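Local coordinates for protein peptidoglycan glycosyltransferase (Eggerthella lenta, PDB 4MNR) that belongs to the penicillin-binding proteins, joining a domain of the beta-lactamase-like clan to a dimerisation-family domain that precedes it in the chain, at residues N217-K225 and E238-G246; A418-V427 and V446-L456. All blocks are in the same frame, centred on the assembly; numbering follows the deposited sequence.

Interaction 1 (N217-K225 and E238-G246); sequences NATVSNFNK and ELSSNTVFG
N222 and N242 bring the two backbones closest, their CA atoms 4.9 Å apart, just where strand 218-221 gives way to a turn and helix 242-246 begins; the strand and helix axes run at 121° to each other. Each asparagine puts its amide against the other segment's backbone, a task that suits a side chain with both a carbonyl and an NH2. N222 OD1 receives T243 N at 3.0 Å along an almost straight bond (179°) and S241 OG at 2.9 Å, so a strand-end side chain satisfies an N-H of the first helical turn. S241 is also the N-cap: its hydroxyl, able both to give and to accept, donates to N222 OD1, accepts from V244 N and also bonds S209 OG. Reciprocally, N242 ND2 gives one N-H to S221 O (3.0 Å); that oxygen lies in the amide plane of N242, and ND2 in turn lies in the carbonyl plane of S221. With CG anti to the carbonyl carbon (chi1 -66°), the N242 amide reaches that oxygen while standing steeply over one face of F223, ND2 lying 3.4 Å from CE1, toward the ring rim. A water accepts from F223 N and N242 N and donates to S240 O. T243 sends OG1 to P210 O and leaves its methyl CG2 3.4 Å from V220 O, while V220 CG1 rests against N242 O. S240-S241-N242 matches the SxN motif of penicillin-binding proteins; S240 OG bonds K188 and K400, and N242 OD1 bonds K188, consistent with the SxxK and KTG motifs meeting here. S240, with positive phi, closes helix 233-239 in a Schellman motif, letting the chain turn directly into helix 242-263. Strand 218-221 pairs with strand 212-215 as a hairpin, and helix 291-298 packs on V220 and N242 through W296.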
loop_
_atom_site.group_PDB
_atom_site.type_symbol
_atom_site.label_atom_id
_atom_site.label_comp_id
_atom_site.label_asym_id
_atom_site.label_seq_id
_atom_site.Cartn_x
_atom_site.Cartn_y
_atom_site.Cartn_z
ATOM N N ASN A 217 -3.850 23.087 -22.136
ATOM C CA ASN A 217 -3.470 24.465 -21.797
ATOM C C ASN A 217 -2.564 24.643 -20.578
ATOM O O ASN A 217 -2.393 25.757 -20.086
ATOM C CB ASN A 217 -4.719 25.343 -21.683
ATOM C CG ASN A 217 -5.670 25.120 -22.832
ATOM O OD1 ASN A 217 -5.265 25.168 -23.995
ATOM N ND2 ASN A 217 -6.932 24.833 -22.518
ATOM N N ALA A 218 -1.989 23.546 -20.090
ATOM C CA ALA A 218 -0.889 23.648 -19.152
ATOM C C ALA A 218 0.079 22.502 -19.476
ATOM O O ALA A 218 -0.141 21.764 -20.421
ATOM C CB ALA A 218 -1.384 23.564 -17.718
ATOM N N THR A 219 1.127 22.359 -18.681
ATOM C CA THR A 219 2.255 21.491 -19.027
ATOM C C THR A 219 2.227 20.118 -18.338
ATOM O O THR A 219 1.880 20.005 -17.165
ATOM C CB THR A 219 3.569 22.214 -18.664
ATOM O OG1 THR A 219 3.654 23.433 -19.414
ATOM C CG2 THR A 219 4.769 21.360 -18.976
ATOM N N VAL A 220 2.583 19.073 -19.082
ATOM C CA VAL A 220 2.903 17.776 -18.497
ATOM C C VAL A 220 4.382 17.575 -18.798
ATOM O O VAL A 220 4.829 17.826 -19.919
ATOM C CB VAL A 220 2.087 16.630 -19.133
ATOM C CG1 VAL A 220 2.506 15.277 -18.554
ATOM C CG2 VAL A 220 0.606 16.861 -18.929
ATOM N N SER A 221 5.148 17.145 -17.802
ATOM C CA SER A 221 6.594 17.016 -17.987
ATOM C C SER A 221 7.103 15.676 -17.486
ATOM O O SER A 221 6.629 15.164 -16.471
ATOM C CB SER A 221 7.346 18.141 -17.264
ATOM O OG SER A 221 7.023 19.423 -17.776
ATOM N N ASN A 222 8.068 15.111 -18.207
ATOM C CA ASN A 222 8.779 13.938 -17.727
ATOM C C ASN A 222 9.597 14.338 -16.520
ATOM O O ASN A 222 9.906 15.524 -16.333
ATOM C CB ASN A 222 9.718 13.391 -18.803
ATOM C CG ASN A 222 9.005 12.490 -19.804
ATOM O OD1 ASN A 222 7.905 12.016 -19.551
ATOM N ND2 ASN A 222 9.636 12.257 -20.944
ATOM N N PHE A 223 9.942 13.361 -15.689
ATOM C CA PHE A 223 10.819 13.624 -14.555
ATOM C C PHE A 223 12.136 14.193 -15.070
ATOM O O PHE A 223 12.697 13.690 -16.043
ATOM C CB PHE A 223 11.048 12.349 -13.739
ATOM C CG PHE A 223 9.786 11.763 -13.173
ATOM C CD1 PHE A 223 8.970 12.518 -12.351
ATOM C CD2 PHE A 223 9.423 10.456 -13.452
ATOM C CE1 PHE A 223 7.801 11.982 -11.828
ATOM C CE2 PHE A 223 8.264 9.914 -12.931
ATOM C CZ PHE A 223 7.452 10.679 -12.113
ATOM N N ASN A 224 12.597 15.269 -14.434
ATOM C CA ASN A 224 13.784 16.013 -14.882
ATOM C C ASN A 224 13.694 16.567 -16.309
ATOM O O ASN A 224 14.715 16.889 -16.919
ATOM C CB ASN A 224 15.062 15.183 -14.725
ATOM C CG ASN A 224 15.599 15.203 -13.311
ATOM O OD1 ASN A 224 15.081 14.519 -12.430
ATOM N ND2 ASN A 224 16.652 15.984 -13.089
ATOM N N LYS A 225 12.473 16.685 -16.822
ATOM C CA LYS A 225 12.224 17.156 -18.179
ATOM C C LYS A 225 13.054 16.421 -19.239
ATOM O O LYS A 225 13.455 17.009 -20.242
ATOM C CB LYS A 225 12.412 18.674 -18.269
ATOM C CG LYS A 225 11.401 19.452 -17.431
ATOM C CD LYS A 225 11.753 20.920 -17.376
ATOM C CE LYS A 225 10.985 21.626 -16.277
ATOM N NZ LYS A 225 11.551 22.980 -16.021
ATOM N N GLU A 238 8.884 1.304 -18.543
ATOM C CA GLU A 238 10.231 1.091 -17.999
ATOM C C GLU A 238 10.908 2.385 -17.553
ATOM O O GLU A 238 11.540 2.416 -16.492
ATOM C CB GLU A 238 11.127 0.343 -18.984
ATOM C CG GLU A 238 10.625 -1.053 -19.322
ATOM C CD GLU A 238 11.485 -1.753 -20.369
ATOM O OE1 GLU A 238 12.418 -1.118 -20.906
ATOM O OE2 GLU A 238 11.232 -2.946 -20.648
ATOM N N LEU A 239 10.774 3.440 -18.360
ATOM C CA LEU A 239 11.422 4.716 -18.089
ATOM C C LEU A 239 10.538 5.628 -17.242
ATOM O O LEU A 239 10.970 6.700 -16.814
ATOM C CB LEU A 239 11.765 5.426 -19.403
ATOM C CG LEU A 239 12.861 4.756 -20.237
ATOM C CD1 LEU A 239 13.036 5.465 -21.578
ATOM C CD2 LEU A 239 14.166 4.737 -19.457
ATOM N N SER A 240 9.300 5.196 -17.025
ATOM C CA SER A 240 8.286 5.981 -16.317
ATOM C C SER A 240 8.032 7.366 -16.933
ATOM O O SER A 240 8.122 8.382 -16.250
ATOM C CB SER A 240 8.642 6.123 -14.840
ATOM O OG SER A 240 7.455 6.321 -14.092
ATOM N N SER A 241 7.689 7.402 -18.216
ATOM C CA SER A 241 7.458 8.684 -18.893
ATOM C C SER A 241 6.073 9.276 -18.614
ATOM O O SER A 241 5.045 8.680 -18.951
ATOM C CB SER A 241 7.645 8.527 -20.406
ATOM O OG SER A 241 7.178 9.695 -21.074
ATOM N N ASN A 242 6.046 10.457 -18.007
ATOM C CA ASN A 242 4.781 11.135 -17.741
ATOM C C ASN A 242 4.138 11.641 -19.029
ATOM O O ASN A 242 2.910 11.645 -19.168
ATOM C CB ASN A 242 4.984 12.331 -16.796
ATOM C CG ASN A 242 5.434 11.915 -15.393
ATOM O OD1 ASN A 242 5.048 10.862 -14.886
ATOM N ND2 ASN A 242 6.254 12.762 -14.760
ATOM N N THR A 243 4.955 12.098 -19.971
ATOM C CA THR A 243 4.363 12.642 -21.204
ATOM C C THR A 243 3.713 11.561 -22.067
ATOM O O THR A 243 2.719 11.820 -22.742
ATOM C CB THR A 243 5.325 13.513 -22.018
ATOM O OG1 THR A 243 6.490 12.761 -22.365
ATOM C CG2 THR A 243 5.728 14.765 -21.211
ATOM N N VAL A 244 4.245 10.343 -22.033
ATOM C CA VAL A 244 3.570 9.257 -22.730
ATOM C C VAL A 244 2.282 8.881 -22.003
ATOM O O VAL A 244 1.232 8.739 -22.617
ATOM C CB VAL A 244 4.459 8.017 -22.825
ATOM C CG1 VAL A 244 3.644 6.805 -23.290
ATOM C CG2 VAL A 244 5.626 8.282 -23.774
ATOM N N PHE A 245 2.358 8.713 -20.690
ATOM C CA PHE A 245 1.149 8.323 -19.959
ATOM C C PHE A 245 0.060 9.402 -19.986
ATOM O O PHE A 245 -1.134 9.079 -20.005
ATOM C CB PHE A 245 1.480 7.799 -18.555
ATOM C CG PHE A 245 1.866 6.358 -18.563
ATOM C CD1 PHE A 245 3.155 5.978 -18.909
ATOM C CD2 PHE A 245 0.921 5.371 -18.316
ATOM C CE1 PHE A 245 3.499 4.636 -18.966
ATOM C CE2 PHE A 245 1.258 4.018 -18.365
ATOM C CZ PHE A 245 2.553 3.653 -18.691
ATOM N N GLY A 246 0.469 10.668 -20.050
ATOM C CA GLY A 246 -0.482 11.751 -20.179
ATOM C C GLY A 246 -1.260 11.637 -21.477
ATOM O O GLY A 246 -2.485 11.750 -21.500
HETATM O O HOH W 1 8.825 10.951 -16.468
#

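Interaction 2 (A418-V427 and V446-L456); sequences APAEDPRVVV and VLKTALEVQGL
V425 meets segment 446-456 with every atom of its side chain, from a strand running nearly antiparallel to the helix (160°). CB lies 4.2 Å from Q454 NE2. At chi1 60°, CG1 sits between the backbone N and the carbonyl carbon, which turns it to L447 CD2 (3.8 Å), with L451 CD2 a little farther off; CG2 instead meets A450 CB at 3.9 Å, where a lone methyl lets strand and helix come close. V446 takes V427 CG1, and A418 CB touches L451 CD1 (4.0 Å). Beta-branched valines suit the strand; L447 reaches V425 and V427 with one methyl, while L451 turns to A418. R424 and V425 form a classic beta bulge, both N-H groups bonding to A418 O. Q454, extended beyond CG, gives NE2 to R424 O at 3.3 Å, meeting it from well above the carbonyl plane. R424 itself bends away to a salt bridge with D422, NH2 to OD1 2.8 Å, leaving its CG beside L456. Since the contact has a single hydrogen bond across it, made from above the carbonyl plane, helix and sheet are held chiefly by the burial of aliphatic side chains.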
loop_
_atom_site.group_PDB
_atom_site.type_symbol
_atom_site.label_atom_id
_atom_site.label_comp_id
_atom_site.label_asym_id
_atom_site.label_seq_id
_atom_site.Cartn_x
_atom_site.Cartn_y
_atom_site.Cartn_z
ATOM N N ALA A 418 7.299 -10.950 -6.303
ATOM C CA ALA A 418 8.291 -11.976 -6.588
ATOM C C ALA A 418 7.792 -13.353 -6.144
ATOM O O ALA A 418 6.996 -13.436 -5.213
ATOM C CB ALA A 418 9.601 -11.653 -5.864
ATOM N N PRO A 419 8.207 -14.433 -6.839
ATOM C CA PRO A 419 8.902 -14.457 -8.133
ATOM C C PRO A 419 7.957 -13.949 -9.219
ATOM O O PRO A 419 6.751 -14.185 -9.143
ATOM C CB PRO A 419 9.208 -15.953 -8.351
ATOM C CG PRO A 419 9.124 -16.562 -6.983
ATOM C CD PRO A 419 8.042 -15.792 -6.290
ATOM N N ALA A 420 8.498 -13.257 -10.210
ATOM C CA ALA A 420 7.677 -12.620 -11.239
ATOM C C ALA A 420 6.679 -13.549 -11.949
ATOM O O ALA A 420 5.549 -13.154 -12.199
ATOM C CB ALA A 420 8.563 -11.914 -12.252
ATOM N N GLU A 421 7.072 -14.782 -12.267
ATOM C CA GLU A 421 6.189 -15.639 -13.068
ATOM C C GLU A 421 4.928 -16.108 -12.327
ATOM O O GLU A 421 3.869 -16.265 -12.937
ATOM C CB GLU A 421 6.957 -16.830 -13.662
ATOM C CG GLU A 421 6.127 -17.694 -14.607
ATOM C CD GLU A 421 5.514 -16.911 -15.772
ATOM O OE1 GLU A 421 4.443 -17.329 -16.264
ATOM O OE2 GLU A 421 6.102 -15.895 -16.208
ATOM N N ASP A 422 5.044 -16.315 -11.017
ATOM C CA ASP A 422 3.923 -16.752 -10.185
ATOM C C ASP A 422 4.179 -16.258 -8.766
ATOM O O ASP A 422 4.690 -16.996 -7.916
ATOM C CB ASP A 422 3.807 -18.284 -10.213
ATOM C CG ASP A 422 2.663 -18.811 -9.359
ATOM O OD1 ASP A 422 2.692 -20.015 -9.024
ATOM O OD2 ASP A 422 1.742 -18.035 -9.014
ATOM N N PRO A 423 3.854 -14.988 -8.500
ATOM C CA PRO A 423 4.333 -14.367 -7.260
ATOM C C PRO A 423 3.792 -14.960 -5.968
ATOM O O PRO A 423 2.639 -15.397 -5.915
ATOM C CB PRO A 423 3.880 -12.906 -7.401
ATOM C CG PRO A 423 3.799 -12.702 -8.891
ATOM C CD PRO A 423 3.295 -13.997 -9.441
ATOM N N ARG A 424 4.644 -14.974 -4.945
ATOM C CA ARG A 424 4.281 -15.449 -3.618
ATOM C C ARG A 424 4.218 -14.304 -2.625
ATOM O O ARG A 424 3.764 -14.479 -1.486
ATOM C CB ARG A 424 5.309 -16.474 -3.128
ATOM C CG ARG A 424 5.386 -17.740 -3.970
ATOM C CD ARG A 424 4.124 -18.555 -3.809
ATOM N NE ARG A 424 4.142 -19.748 -4.649
ATOM C CZ ARG A 424 3.491 -19.857 -5.801
ATOM N NH1 ARG A 424 2.761 -18.841 -6.247
ATOM N NH2 ARG A 424 3.563 -20.982 -6.503
ATOM N N VAL A 425 4.671 -13.123 -3.050
ATOM C CA VAL A 425 4.686 -11.957 -2.179
ATOM C C VAL A 425 4.570 -10.684 -3.004
ATOM O O VAL A 425 5.091 -10.617 -4.115
ATOM C CB VAL A 425 5.971 -11.910 -1.310
ATOM C CG1 VAL A 425 7.215 -11.838 -2.166
ATOM C CG2 VAL A 425 5.931 -10.740 -0.365
ATOM N N VAL A 426 3.844 -9.703 -2.471
ATOM C CA VAL A 426 3.754 -8.364 -3.040
ATOM C C VAL A 426 4.172 -7.364 -1.968
ATOM O O VAL A 426 3.796 -7.503 -0.809
ATOM C CB VAL A 426 2.299 -8.054 -3.534
ATOM C CG1 VAL A 426 2.095 -6.550 -3.819
ATOM C CG2 VAL A 426 1.988 -8.875 -4.768
ATOM N N VAL A 427 4.979 -6.374 -2.334
ATOM C CA VAL A 427 5.356 -5.319 -1.386
ATOM C C VAL A 427 5.033 -3.927 -1.946
ATOM O O VAL A 427 5.311 -3.652 -3.112
ATOM C CB VAL A 427 6.862 -5.370 -1.029
ATOM C CG1 VAL A 427 7.201 -4.287 -0.006
ATOM C CG2 VAL A 427 7.251 -6.737 -0.476
ATOM N N VAL A 446 13.127 -5.808 1.805
ATOM C CA VAL A 446 11.895 -6.379 2.349
ATOM C C VAL A 446 11.488 -7.624 1.551
ATOM O O VAL A 446 11.159 -8.671 2.125
ATOM C CB VAL A 446 10.756 -5.341 2.348
ATOM C CG1 VAL A 446 9.469 -5.966 2.894
ATOM C CG2 VAL A 446 11.145 -4.126 3.192
ATOM N N LEU A 447 11.542 -7.517 0.227
ATOM C CA LEU A 447 11.255 -8.657 -0.642
ATOM C C LEU A 447 12.217 -9.821 -0.388
ATOM O O LEU A 447 11.793 -10.979 -0.331
ATOM C CB LEU A 447 11.354 -8.247 -2.107
ATOM C CG LEU A 447 10.157 -7.545 -2.741
ATOM C CD1 LEU A 447 10.577 -6.956 -4.070
ATOM C CD2 LEU A 447 9.011 -8.534 -2.925
ATOM N N LYS A 448 13.510 -9.522 -0.243
ATOM C CA LYS A 448 14.515 -10.560 -0.003
ATOM C C LYS A 448 14.193 -11.278 1.300
ATOM O O LYS A 448 14.229 -12.499 1.361
ATOM C CB LYS A 448 15.930 -9.972 0.048
ATOM C CG LYS A 448 17.038 -11.007 0.106
ATOM C CD LYS A 448 18.414 -10.342 0.184
ATOM C CE LYS A 448 19.517 -11.363 0.427
ATOM N NZ LYS A 448 19.692 -12.289 -0.723
ATOM N N THR A 449 13.846 -10.519 2.337
ATOM C CA THR A 449 13.515 -11.134 3.618
ATOM C C THR A 449 12.283 -12.013 3.498
ATOM O O THR A 449 12.274 -13.135 4.007
ATOM C CB THR A 449 13.311 -10.081 4.724
ATOM O OG1 THR A 449 14.558 -9.414 4.957
ATOM C CG2 THR A 449 12.873 -10.754 6.019
ATOM N N ALA A 450 11.253 -11.511 2.826
ATOM C CA ALA A 450 10.056 -12.322 2.596
ATOM C C ALA A 450 10.393 -13.630 1.864
ATOM O O ALA A 450 9.910 -14.694 2.246
ATOM C CB ALA A 450 9.000 -11.533 1.838
ATOM N N LEU A 451 11.233 -13.558 0.832
ATOM C CA LEU A 451 11.595 -14.769 0.081
ATOM C C LEU A 451 12.420 -15.735 0.923
ATOM O O LEU A 451 12.281 -16.950 0.807
ATOM C CB LEU A 451 12.343 -14.410 -1.209
ATOM C CG LEU A 451 11.461 -13.626 -2.178
ATOM C CD1 LEU A 451 12.318 -12.928 -3.216
ATOM C CD2 LEU A 451 10.471 -14.556 -2.855
ATOM N N GLU A 452 13.282 -15.195 1.781
ATOM C CA GLU A 452 14.048 -16.046 2.696
ATOM C C GLU A 452 13.136 -16.784 3.686
ATOM O O GLU A 452 13.309 -17.991 3.930
ATOM C CB GLU A 452 15.076 -15.206 3.452
ATOM C CG GLU A 452 16.234 -14.720 2.596
ATOM C CD GLU A 452 17.076 -13.663 3.296
ATOM O OE1 GLU A 452 16.688 -13.207 4.398
ATOM O OE2 GLU A 452 18.129 -13.289 2.740
ATOM N N VAL A 453 12.185 -16.046 4.262
ATOM C CA VAL A 453 11.251 -16.596 5.243
ATOM C C VAL A 453 10.420 -17.705 4.611
ATOM O O VAL A 453 10.195 -18.761 5.221
ATOM C CB VAL A 453 10.337 -15.486 5.798
ATOM C CG1 VAL A 453 9.127 -16.082 6.509
ATOM C CG2 VAL A 453 11.135 -14.580 6.720
ATOM N N GLN A 454 10.018 -17.476 3.365
ATOM C CA GLN A 454 9.213 -18.438 2.616
ATOM C C GLN A 454 10.033 -19.616 2.073
ATOM O O GLN A 454 9.477 -20.576 1.541
ATOM C CB GLN A 454 8.453 -17.729 1.483
ATOM C CG GLN A 454 7.398 -16.719 1.961
ATOM C CD GLN A 454 6.736 -15.971 0.814
ATOM O OE1 GLN A 454 7.223 -15.999 -0.316
ATOM N NE2 GLN A 454 5.621 -15.292 1.101
ATOM N N GLY A 455 11.356 -19.548 2.207
ATOM C CA GLY A 455 12.211 -20.647 1.808
ATOM C C GLY A 455 12.756 -20.616 0.386
ATOM O O GLY A 455 13.513 -21.506 -0.002
ATOM N N LEU A 456 12.385 -19.597 -0.388
ATOM C CA LEU A 456 12.790 -19.530 -1.798
ATOM C C LEU A 456 14.227 -19.062 -1.960
ATOM O O LEU A 456 14.851 -19.288 -2.994
ATOM C CB LEU A 456 11.843 -18.628 -2.587
ATOM C CG LEU A 456 10.422 -19.178 -2.660
ATOM C CD1 LEU A 456 9.441 -18.091 -3.093
ATOM C CD2 LEU A 456 10.384 -20.350 -3.616
#

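In the fold
From the N terminus, interaction 1 comes first, closing a loop of twelve residues (226-237) that holds strand 231-232 and most of helix 233-239; interaction 2 follows, closing eighteen residues (428-445), which take in the end of strand 425-431 and the start of helix 438-453. They lie in series, neither nested nor crossed, with centres 31 Å apart and nearest atoms about 13 Å apart. Interaction 1 joins the hairpin 212-215/218-221 to the start of helix 242-263. Interaction 2 lays the C-terminal helix on the five-stranded antiparallel sheet, beside helix 115-125. The sheet links the two: its outermost strand 398-406 carries K400, which bonds S240, and it pairs with strand 409-418, which ends at A418.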